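Local coordinates for protein 16S rRNA (adenine(1408)-N(1))-methyltransferase (Catenulispora acidiphila, PDB 4X1O) that probably transfers a methyl group from S-adenosyl-L-methionine to N1 of adenine 1408 in 16S ribosomal RNA, a modification linked to aminoglycoside resistance, at residues V113-L127 / G147-S161. Numbering follows the deposited sequence.
Sequences VPAALHGVADEVMVL and GLRAVAKPGAPLEIS
Val124 and Val126 of strand 123-127 are joined to strand 157-161 by four backbone hydrogen bonds, as parallel neighbours, Val124 beside Leu158 and Val126 beside Ile160. Val124 N donates to Pro157 O and Val124 O receives Glu159 N; Val126 repeats the pattern with Glu159 O and Ser161 N. Further back, the type II turn Leu117-Val120 and the residue after it meet the carbonyls of Ala150 and Val151: Gly119 N bonds Ala150 O (2.8 Å) and Ala121 N bonds Val151 O (2.8 Å), with a weak third bond from Val120 N to that same Val151 oxygen. Lys153 N then closes onto Ala121 O at 2.9 Å.

The topology is the right-handed beta-alpha-beta crossover of a Rossmann-like methyltransferase, its connection running through helices 131-139 and 142-151. Apolar side chains pack between helix 142-151 and the sheet. Val124 splits its branches: CG1, anti to the backbone N (chi1 177°), lies 3.7 Å from Leu158 CD1, while CG2 reaches Val151 CG2 at 3.8 Å and also touches Ala152 CB. Leu148 CD2 meets Val126 CG2 at 3.8 Å, and the side chains of these two residues lie close to Ile110 and Leu133, respectively, both of which contact S-adenosyl-L-methionine when it is bound.

Charged groups gather on the face that carries Met125 and Glu159, and at the start of the strands. The extended Lys153 chain runs alongside Asp122, and its NZ makes a salt bridge to OD1 (3.1 Å) from the syn side, 29° out of the carboxylate plane; Asp122 OD2 takes a water and Ile50 N. Glu123 OE2 lies 2.7 Å from Glu159 OE1, the carboxylate planes turned 51° apart, so one of the two acids probably carries a proton, while Glu123 OE1 is salt-bridged to Arg49.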
ATOM      1  N   VAL A 113     -12.218   3.930   4.555  1.00 42.30           N
ATOM      2  CA  VAL A 113     -12.333   2.556   4.074  1.00 44.36           C
ATOM      3  C   VAL A 113     -13.765   2.065   4.272  1.00 35.37           C
ATOM      4  O   VAL A 113     -14.369   2.259   5.331  1.00 40.20           O
ATOM      5  CB  VAL A 113     -11.327   1.580   4.785  1.00 53.48           C
ATOM      6  CG1 VAL A 113     -10.461   2.308   5.786  1.00 42.37           C
ATOM      7  CG2 VAL A 113     -12.026   0.391   5.438  1.00 55.31           C
ATOM      8  N   PRO A 114     -14.330   1.465   3.223  1.00 42.28           N
ATOM      9  CA  PRO A 114     -15.665   0.877   3.307  1.00 45.39           C
ATOM     10  C   PRO A 114     -15.646  -0.392   4.151  1.00 41.28           C
ATOM     11  O   PRO A 114     -14.594  -1.030   4.291  1.00 36.18           O
ATOM     12  CB  PRO A 114     -16.008   0.576   1.848  1.00 48.96           C
ATOM     13  CG  PRO A 114     -14.684   0.390   1.189  1.00 52.15           C
ATOM     14  CD  PRO A 114     -13.745   1.335   1.878  1.00 48.00           C
ATOM     15  N   ALA A 115     -16.805  -0.754   4.687  1.00 39.85           N
ATOM     16  CA  ALA A 115     -16.928  -1.865   5.624  1.00 37.15           C
ATOM     17  C   ALA A 115     -16.460  -3.203   5.041  1.00 33.08           C
ATOM     18  O   ALA A 115     -16.028  -4.088   5.780  1.00 32.07           O
ATOM     19  CB  ALA A 115     -18.361  -1.981   6.096  1.00 48.68           C
ATOM     20  N   ALA A 116     -16.553  -3.344   3.722  1.00 32.77           N
ATOM     21  CA  ALA A 116     -16.175  -4.596   3.065  1.00 36.25           C
ATOM     22  C   ALA A 116     -14.671  -4.875   3.178  1.00 29.85           C
ATOM     23  O   ALA A 116     -14.239  -6.006   2.994  1.00 32.61           O
ATOM     24  CB  ALA A 116     -16.596  -4.572   1.606  1.00 40.10           C
ATOM     25  N   LEU A 117     -13.887  -3.846   3.479  1.00 23.87           N
ATOM     26  CA  LEU A 117     -12.439  -4.003   3.656  1.00 21.03           C
ATOM     27  C   LEU A 117     -11.988  -4.080   5.108  1.00 23.77           C
ATOM     28  O   LEU A 117     -10.800  -4.226   5.363  1.00 20.76           O
ATOM     29  CB  LEU A 117     -11.683  -2.854   2.994  1.00 27.72           C
ATOM     30  CG  LEU A 117     -11.704  -2.834   1.472  1.00 31.79           C
ATOM     31  CD1 LEU A 117     -10.894  -1.657   0.971  1.00 33.89           C
ATOM     32  CD2 LEU A 117     -11.138  -4.137   0.949  1.00 34.68           C
ATOM     33  N   HIS A 118     -12.913  -3.960   6.053  1.00 23.16           N
ATOM     34  CA  HIS A 118     -12.514  -4.001   7.458  1.00 24.96           C
ATOM     35  C   HIS A 118     -12.047  -5.395   7.864  1.00 21.67           C
ATOM     36  O   HIS A 118     -12.742  -6.384   7.643  1.00 24.20           O
ATOM     37  CB  HIS A 118     -13.667  -3.548   8.353  1.00 32.06           C
ATOM     38  CG  HIS A 118     -13.813  -2.060   8.450  1.00 48.32           C
ATOM     39  ND1 HIS A 118     -13.475  -1.355   9.586  1.00 58.34           N
ATOM     40  CD2 HIS A 118     -14.237  -1.143   7.552  1.00 51.02           C
ATOM     41  CE1 HIS A 118     -13.701  -0.069   9.385  1.00 56.97           C
ATOM     42  NE2 HIS A 118     -14.159   0.088   8.158  1.00 49.74           N
ATOM     43  N   GLY A 119     -10.853  -5.460   8.443  1.00 20.99           N
ATOM     44  CA  GLY A 119     -10.352  -6.664   9.072  1.00 23.99           C
ATOM     45  C   GLY A 119     -10.043  -7.771   8.096  1.00 25.05           C
ATOM     46  O   GLY A 119     -10.114  -8.946   8.452  1.00 26.44           O
ATOM     47  N   VAL A 120      -9.699  -7.416   6.864  1.00 20.23           N
ATOM     48  CA  VAL A 120      -9.484  -8.461   5.865  1.00 23.79           C
ATOM     49  C   VAL A 120      -8.011  -8.814   5.660  1.00 21.03           C
ATOM     50  O   VAL A 120      -7.698  -9.913   5.211  1.00 21.28           O
ATOM     51  CB  VAL A 120     -10.083  -8.077   4.499  1.00 21.18           C
ATOM     52  CG1 VAL A 120     -11.611  -7.827   4.607  1.00 21.95           C
ATOM     53  CG2 VAL A 120      -9.364  -6.884   3.881  1.00 20.59           C
ATOM     54  N   ALA A 121      -7.109  -7.902   5.994  1.00 16.03           N
ATOM     55  CA  ALA A 121      -5.729  -8.050   5.519  1.00 14.76           C
ATOM     56  C   ALA A 121      -4.838  -8.847   6.478  1.00 18.28           C
ATOM     57  O   ALA A 121      -4.811  -8.580   7.683  1.00 18.27           O
ATOM     58  CB  ALA A 121      -5.127  -6.686   5.261  1.00 16.58           C
ATOM     59  N   ASP A 122      -4.110  -9.825   5.936  1.00 16.96           N
ATOM     60  CA  ASP A 122      -3.037 -10.487   6.677  1.00 16.27           C
ATOM     61  C   ASP A 122      -1.767  -9.654   6.699  1.00 18.09           C
ATOM     62  O   ASP A 122      -0.866  -9.905   7.496  1.00 17.31           O
ATOM     63  CB  ASP A 122      -2.715 -11.848   6.057  1.00 16.30           C
ATOM     64  CG  ASP A 122      -3.861 -12.827   6.172  1.00 25.44           C
ATOM     65  OD1 ASP A 122      -4.319 -13.081   7.306  1.00 31.06           O
ATOM     66  OD2 ASP A 122      -4.294 -13.340   5.127  1.00 23.34           O
ATOM     67  N   GLU A 123      -1.675  -8.695   5.793  1.00 15.83           N
ATOM     68  CA  GLU A 123      -0.499  -7.835   5.676  1.00 13.85           C
ATOM     69  C   GLU A 123      -0.903  -6.579   4.962  1.00 14.95           C
ATOM     70  O   GLU A 123      -1.674  -6.641   4.004  1.00 17.69           O
ATOM     71  CB  GLU A 123       0.614  -8.546   4.911  1.00 22.31           C
ATOM     72  CG  GLU A 123       1.885  -7.759   4.753  1.00 29.68           C
ATOM     73  CD  GLU A 123       2.988  -8.617   4.139  1.00 49.04           C
ATOM     74  OE1 GLU A 123       2.681  -9.719   3.632  1.00 53.33           O
ATOM     75  OE2 GLU A 123       4.160  -8.204   4.176  1.00 55.36           O
ATOM     76  N   VAL A 124      -0.399  -5.436   5.421  1.00 13.12           N
ATOM     77  CA  VAL A 124      -0.731  -4.163   4.791  1.00 15.34           C
ATOM     78  C   VAL A 124       0.556  -3.532   4.322  1.00 21.08           C
ATOM     79  O   VAL A 124       1.519  -3.449   5.080  1.00 17.87           O
ATOM     80  CB  VAL A 124      -1.465  -3.224   5.754  1.00 15.16           C
ATOM     81  CG1 VAL A 124      -1.728  -1.862   5.095  1.00 15.29           C
ATOM     82  CG2 VAL A 124      -2.756  -3.896   6.256  1.00 15.93           C
ATOM     83  N   MET A 125       0.602  -3.113   3.068  1.00 13.52           N
ATOM     84  CA  MET A 125       1.821  -2.504   2.549  1.00 16.90           C
ATOM     85  C   MET A 125       1.534  -1.112   2.049  1.00 19.94           C
ATOM     86  O   MET A 125       0.589  -0.909   1.279  1.00 17.13           O
ATOM     87  CB  MET A 125       2.424  -3.343   1.410  1.00 16.16           C
ATOM     88  CG  MET A 125       2.988  -4.688   1.862  1.00 19.66           C
ATOM     89  SD  MET A 125       3.846  -5.448   0.449  1.00 32.66           S
ATOM     90  CE  MET A 125       5.556  -5.151   0.900  1.00 93.73           C
ATOM     91  N   VAL A 126       2.347  -0.153   2.486  1.00 12.08           N
ATOM     92  CA  VAL A 126       2.250   1.213   1.978  1.00 15.49           C
ATOM     93  C   VAL A 126       3.542   1.524   1.254  1.00 18.09           C
ATOM     94  O   VAL A 126       4.544   1.847   1.875  1.00 19.87           O
ATOM     95  CB  VAL A 126       1.996   2.219   3.119  1.00 17.88           C
ATOM     96  CG1 VAL A 126       1.936   3.654   2.590  1.00 18.25           C
ATOM     97  CG2 VAL A 126       0.707   1.862   3.868  1.00 20.03           C
ATOM     98  N   LEU A 127       3.543   1.387  -0.068  1.00 15.65           N
ATOM     99  CA  LEU A 127       4.792   1.483  -0.804  1.00 16.44           C
ATOM    100  C   LEU A 127       4.848   2.773  -1.620  1.00 20.12           C
ATOM    101  O   LEU A 127       3.957   3.052  -2.429  1.00 21.32           O
ATOM    102  CB  LEU A 127       4.964   0.256  -1.713  1.00 21.15           C
ATOM    103  CG  LEU A 127       4.772  -1.119  -1.060  1.00 25.56           C
ATOM    104  CD1 LEU A 127       4.932  -2.229  -2.100  1.00 25.84           C
ATOM    105  CD2 LEU A 127       5.740  -1.326   0.111  1.00 30.40           C
ATOM    106  N   GLY A 147      -7.379   4.272   9.315  1.00 21.59           N
ATOM    107  CA  GLY A 147      -7.837   3.616   8.103  1.00 22.06           C
ATOM    108  C   GLY A 147      -6.982   2.410   7.780  1.00 19.44           C
ATOM    109  O   GLY A 147      -7.493   1.340   7.429  1.00 20.55           O
ATOM    110  N   LEU A 148      -5.668   2.580   7.895  1.00 15.65           N
ATOM    111  CA  LEU A 148      -4.742   1.469   7.701  1.00 15.21           C
ATOM    112  C   LEU A 148      -5.024   0.349   8.703  1.00 14.08           C
ATOM    113  O   LEU A 148      -5.075  -0.826   8.335  1.00 18.07           O
ATOM    114  CB  LEU A 148      -3.305   1.949   7.837  1.00 17.33           C
ATOM    115  CG  LEU A 148      -2.818   2.889   6.737  1.00 19.70           C
ATOM    116  CD1 LEU A 148      -1.459   3.444   7.119  1.00 23.69           C
ATOM    117  CD2 LEU A 148      -2.746   2.131   5.414  1.00 18.26           C
ATOM    118  N   ARG A 149      -5.214   0.705   9.975  1.00 16.56           N
ATOM    119  CA  ARG A 149      -5.457  -0.316  10.989  1.00 17.00           C
ATOM    120  C   ARG A 149      -6.790  -1.016  10.762  1.00 18.70           C
ATOM    121  O   ARG A 149      -6.912  -2.215  11.010  1.00 17.33           O
ATOM    122  CB  ARG A 149      -5.422   0.291  12.402  1.00 17.17           C
ATOM    123  CG  ARG A 149      -5.712  -0.722  13.531  1.00 16.17           C
ATOM    124  CD  ARG A 149      -4.669  -1.853  13.573  1.00 15.31           C
ATOM    125  NE  ARG A 149      -5.005  -2.836  14.604  1.00 18.29           N
ATOM    126  CZ  ARG A 149      -5.862  -3.833  14.431  1.00 22.30           C
ATOM    127  NH1 ARG A 149      -6.499  -3.971  13.265  1.00 19.16           N
ATOM    128  NH2 ARG A 149      -6.104  -4.683  15.426  1.00 25.24           N
ATOM    129  N   ALA A 150      -7.782  -0.257  10.284  1.00 17.11           N
ATOM    130  CA  ALA A 150      -9.114  -0.802  10.037  1.00 18.11           C
ATOM    131  C   ALA A 150      -9.110  -1.981   9.069  1.00 18.74           C
ATOM    132  O   ALA A 150      -9.901  -2.908   9.236  1.00 20.03           O
ATOM    133  CB  ALA A 150     -10.040   0.281   9.515  1.00 16.91           C
ATOM    134  N   VAL A 151      -8.241  -1.954   8.061  1.00 17.64           N
ATOM    135  CA  VAL A 151      -8.284  -3.038   7.057  1.00 16.24           C
ATOM    136  C   VAL A 151      -7.521  -4.271   7.532  1.00 16.36           C
ATOM    137  O   VAL A 151      -7.595  -5.331   6.932  1.00 17.54           O
ATOM    138  CB  VAL A 151      -7.735  -2.587   5.677  1.00 17.90           C
ATOM    139  CG1 VAL A 151      -8.490  -1.374   5.182  1.00 21.10           C
ATOM    140  CG2 VAL A 151      -6.228  -2.329   5.721  1.00 22.77           C
ATOM    141  N   ALA A 152      -6.790  -4.139   8.634  1.00 16.83           N
ATOM    142  CA  ALA A 152      -5.911  -5.221   9.091  1.00 16.44           C
ATOM    143  C   ALA A 152      -6.555  -6.204  10.067  1.00 17.31           C
ATOM    144  O   ALA A 152      -7.342  -5.799  10.929  1.00 19.66           O
ATOM    145  CB  ALA A 152      -4.657  -4.610   9.746  1.00 14.62           C
ATOM    146  N   LYS A 153      -6.176  -7.485   9.954  1.00 15.32           N
ATOM    147  CA  LYS A 153      -6.448  -8.479  10.979  1.00 16.38           C
ATOM    148  C   LYS A 153      -5.487  -8.257  12.137  1.00 20.13           C
ATOM    149  O   LYS A 153      -4.373  -7.776  11.934  1.00 20.13           O
ATOM    150  CB  LYS A 153      -6.258  -9.904  10.460  1.00 21.78           C
ATOM    151  CG  LYS A 153      -7.216 -10.342   9.382  1.00 30.04           C
ATOM    152  CD  LYS A 153      -6.814 -11.726   8.936  1.00 32.12           C
ATOM    153  CE  LYS A 153      -7.735 -12.282   7.879  1.00 38.56           C
ATOM    154  NZ  LYS A 153      -7.380 -13.706   7.652  1.00 41.27           N
ATOM    155  N   PRO A 154      -5.899  -8.625  13.355  1.00 21.74           N
ATOM    156  CA  PRO A 154      -4.915  -8.550  14.445  1.00 20.68           C
ATOM    157  C   PRO A 154      -3.671  -9.372  14.126  1.00 21.01           C
ATOM    158  O   PRO A 154      -3.788 -10.486  13.605  1.00 19.56           O
ATOM    159  CB  PRO A 154      -5.669  -9.132  15.654  1.00 25.14           C
ATOM    160  CG  PRO A 154      -7.119  -8.944  15.320  1.00 28.84           C
ATOM    161  CD  PRO A 154      -7.220  -9.092  13.815  1.00 27.20           C
ATOM    162  N   GLY A 155      -2.497  -8.812  14.408  1.00 18.45           N
ATOM    163  CA  GLY A 155      -1.244  -9.499  14.158  1.00 18.14           C
ATOM    164  C   GLY A 155      -0.671  -9.251  12.769  1.00 20.11           C
ATOM    165  O   GLY A 155       0.461  -9.621  12.488  1.00 22.48           O
ATOM    166  N   ALA A 156      -1.455  -8.646  11.881  1.00 13.39           N
ATOM    167  CA  ALA A 156      -0.953  -8.333  10.545  1.00 14.35           C
ATOM    168  C   ALA A 156       0.192  -7.335  10.584  1.00 14.48           C
ATOM    169  O   ALA A 156       0.098  -6.329  11.281  1.00 15.80           O
ATOM    170  CB  ALA A 156      -2.097  -7.770   9.661  1.00 16.64           C
ATOM    171  N   PRO A 157       1.260  -7.594   9.819  1.00 15.68           N
ATOM    172  CA  PRO A 157       2.327  -6.597   9.709  1.00 18.18           C
ATOM    173  C   PRO A 157       1.919  -5.444   8.808  1.00 20.67           C
ATOM    174  O   PRO A 157       1.148  -5.609   7.853  1.00 19.81           O
ATOM    175  CB  PRO A 157       3.497  -7.367   9.078  1.00 21.88           C
ATOM    176  CG  PRO A 157       3.041  -8.771   8.917  1.00 27.83           C
ATOM    177  CD  PRO A 157       1.555  -8.812   9.047  1.00 18.27           C
ATOM    178  N   LEU A 158       2.416  -4.266   9.154  1.00 15.56           N
ATOM    179  CA  LEU A 158       2.324  -3.113   8.288  1.00 16.24           C
ATOM    180  C   LEU A 158       3.730  -2.782   7.839  1.00 18.43           C
ATOM    181  O   LEU A 158       4.637  -2.713   8.654  1.00 17.73           O
ATOM    182  CB  LEU A 158       1.693  -1.933   8.998  1.00 17.20           C
ATOM    183  CG  LEU A 158       1.884  -0.561   8.347  1.00 18.99           C
ATOM    184  CD1 LEU A 158       1.006  -0.381   7.109  1.00 21.32           C
ATOM    185  CD2 LEU A 158       1.584   0.511   9.374  1.00 22.88           C
ATOM    186  N   GLU A 159       3.926  -2.611   6.541  1.00 14.53           N
ATOM    187  CA  GLU A 159       5.252  -2.260   6.037  1.00 13.48           C
ATOM    188  C   GLU A 159       5.090  -0.964   5.278  1.00 20.35           C
ATOM    189  O   GLU A 159       4.280  -0.889   4.361  1.00 20.28           O
ATOM    190  CB  GLU A 159       5.830  -3.340   5.125  1.00 24.43           C
ATOM    191  CG  GLU A 159       6.330  -4.573   5.855  1.00 48.58           C
ATOM    192  CD  GLU A 159       5.524  -5.804   5.510  1.00 76.03           C
ATOM    193  OE1 GLU A 159       4.476  -5.652   4.847  1.00 82.68           O
ATOM    194  OE2 GLU A 159       5.940  -6.918   5.895  1.00 85.85           O
ATOM    195  N   ILE A 160       5.825   0.068   5.684  1.00 15.10           N
ATOM    196  CA  ILE A 160       5.771   1.351   4.998  1.00 14.91           C
ATOM    197  C   ILE A 160       7.134   1.596   4.384  1.00 18.60           C
ATOM    198  O   ILE A 160       8.154   1.395   5.045  1.00 18.43           O
ATOM    199  CB  ILE A 160       5.410   2.501   5.946  1.00 17.96           C
ATOM    200  CG1 ILE A 160       4.029   2.285   6.562  1.00 19.84           C
ATOM    201  CG2 ILE A 160       5.463   3.843   5.221  1.00 16.40           C
ATOM    202  CD1 ILE A 160       3.751   3.262   7.701  1.00 21.45           C
ATOM    203  N   SER A 161       7.156   2.004   3.122  1.00 16.89           N
ATOM    204  CA  SER A 161       8.416   2.246   2.426  1.00 16.86           C
ATOM    205  C   SER A 161       8.343   3.603   1.778  1.00 21.96           C
ATOM    206  O   SER A 161       7.538   3.826   0.862  1.00 23.21           O
ATOM    207  CB  SER A 161       8.697   1.167   1.368  1.00 21.65           C
ATOM    208  OG  SER A 161       9.065  -0.068   1.961  1.00 25.76           O
TER
HETATM  209  O   HOH W   1      -6.093 -15.550   5.208  1.00 46.48           O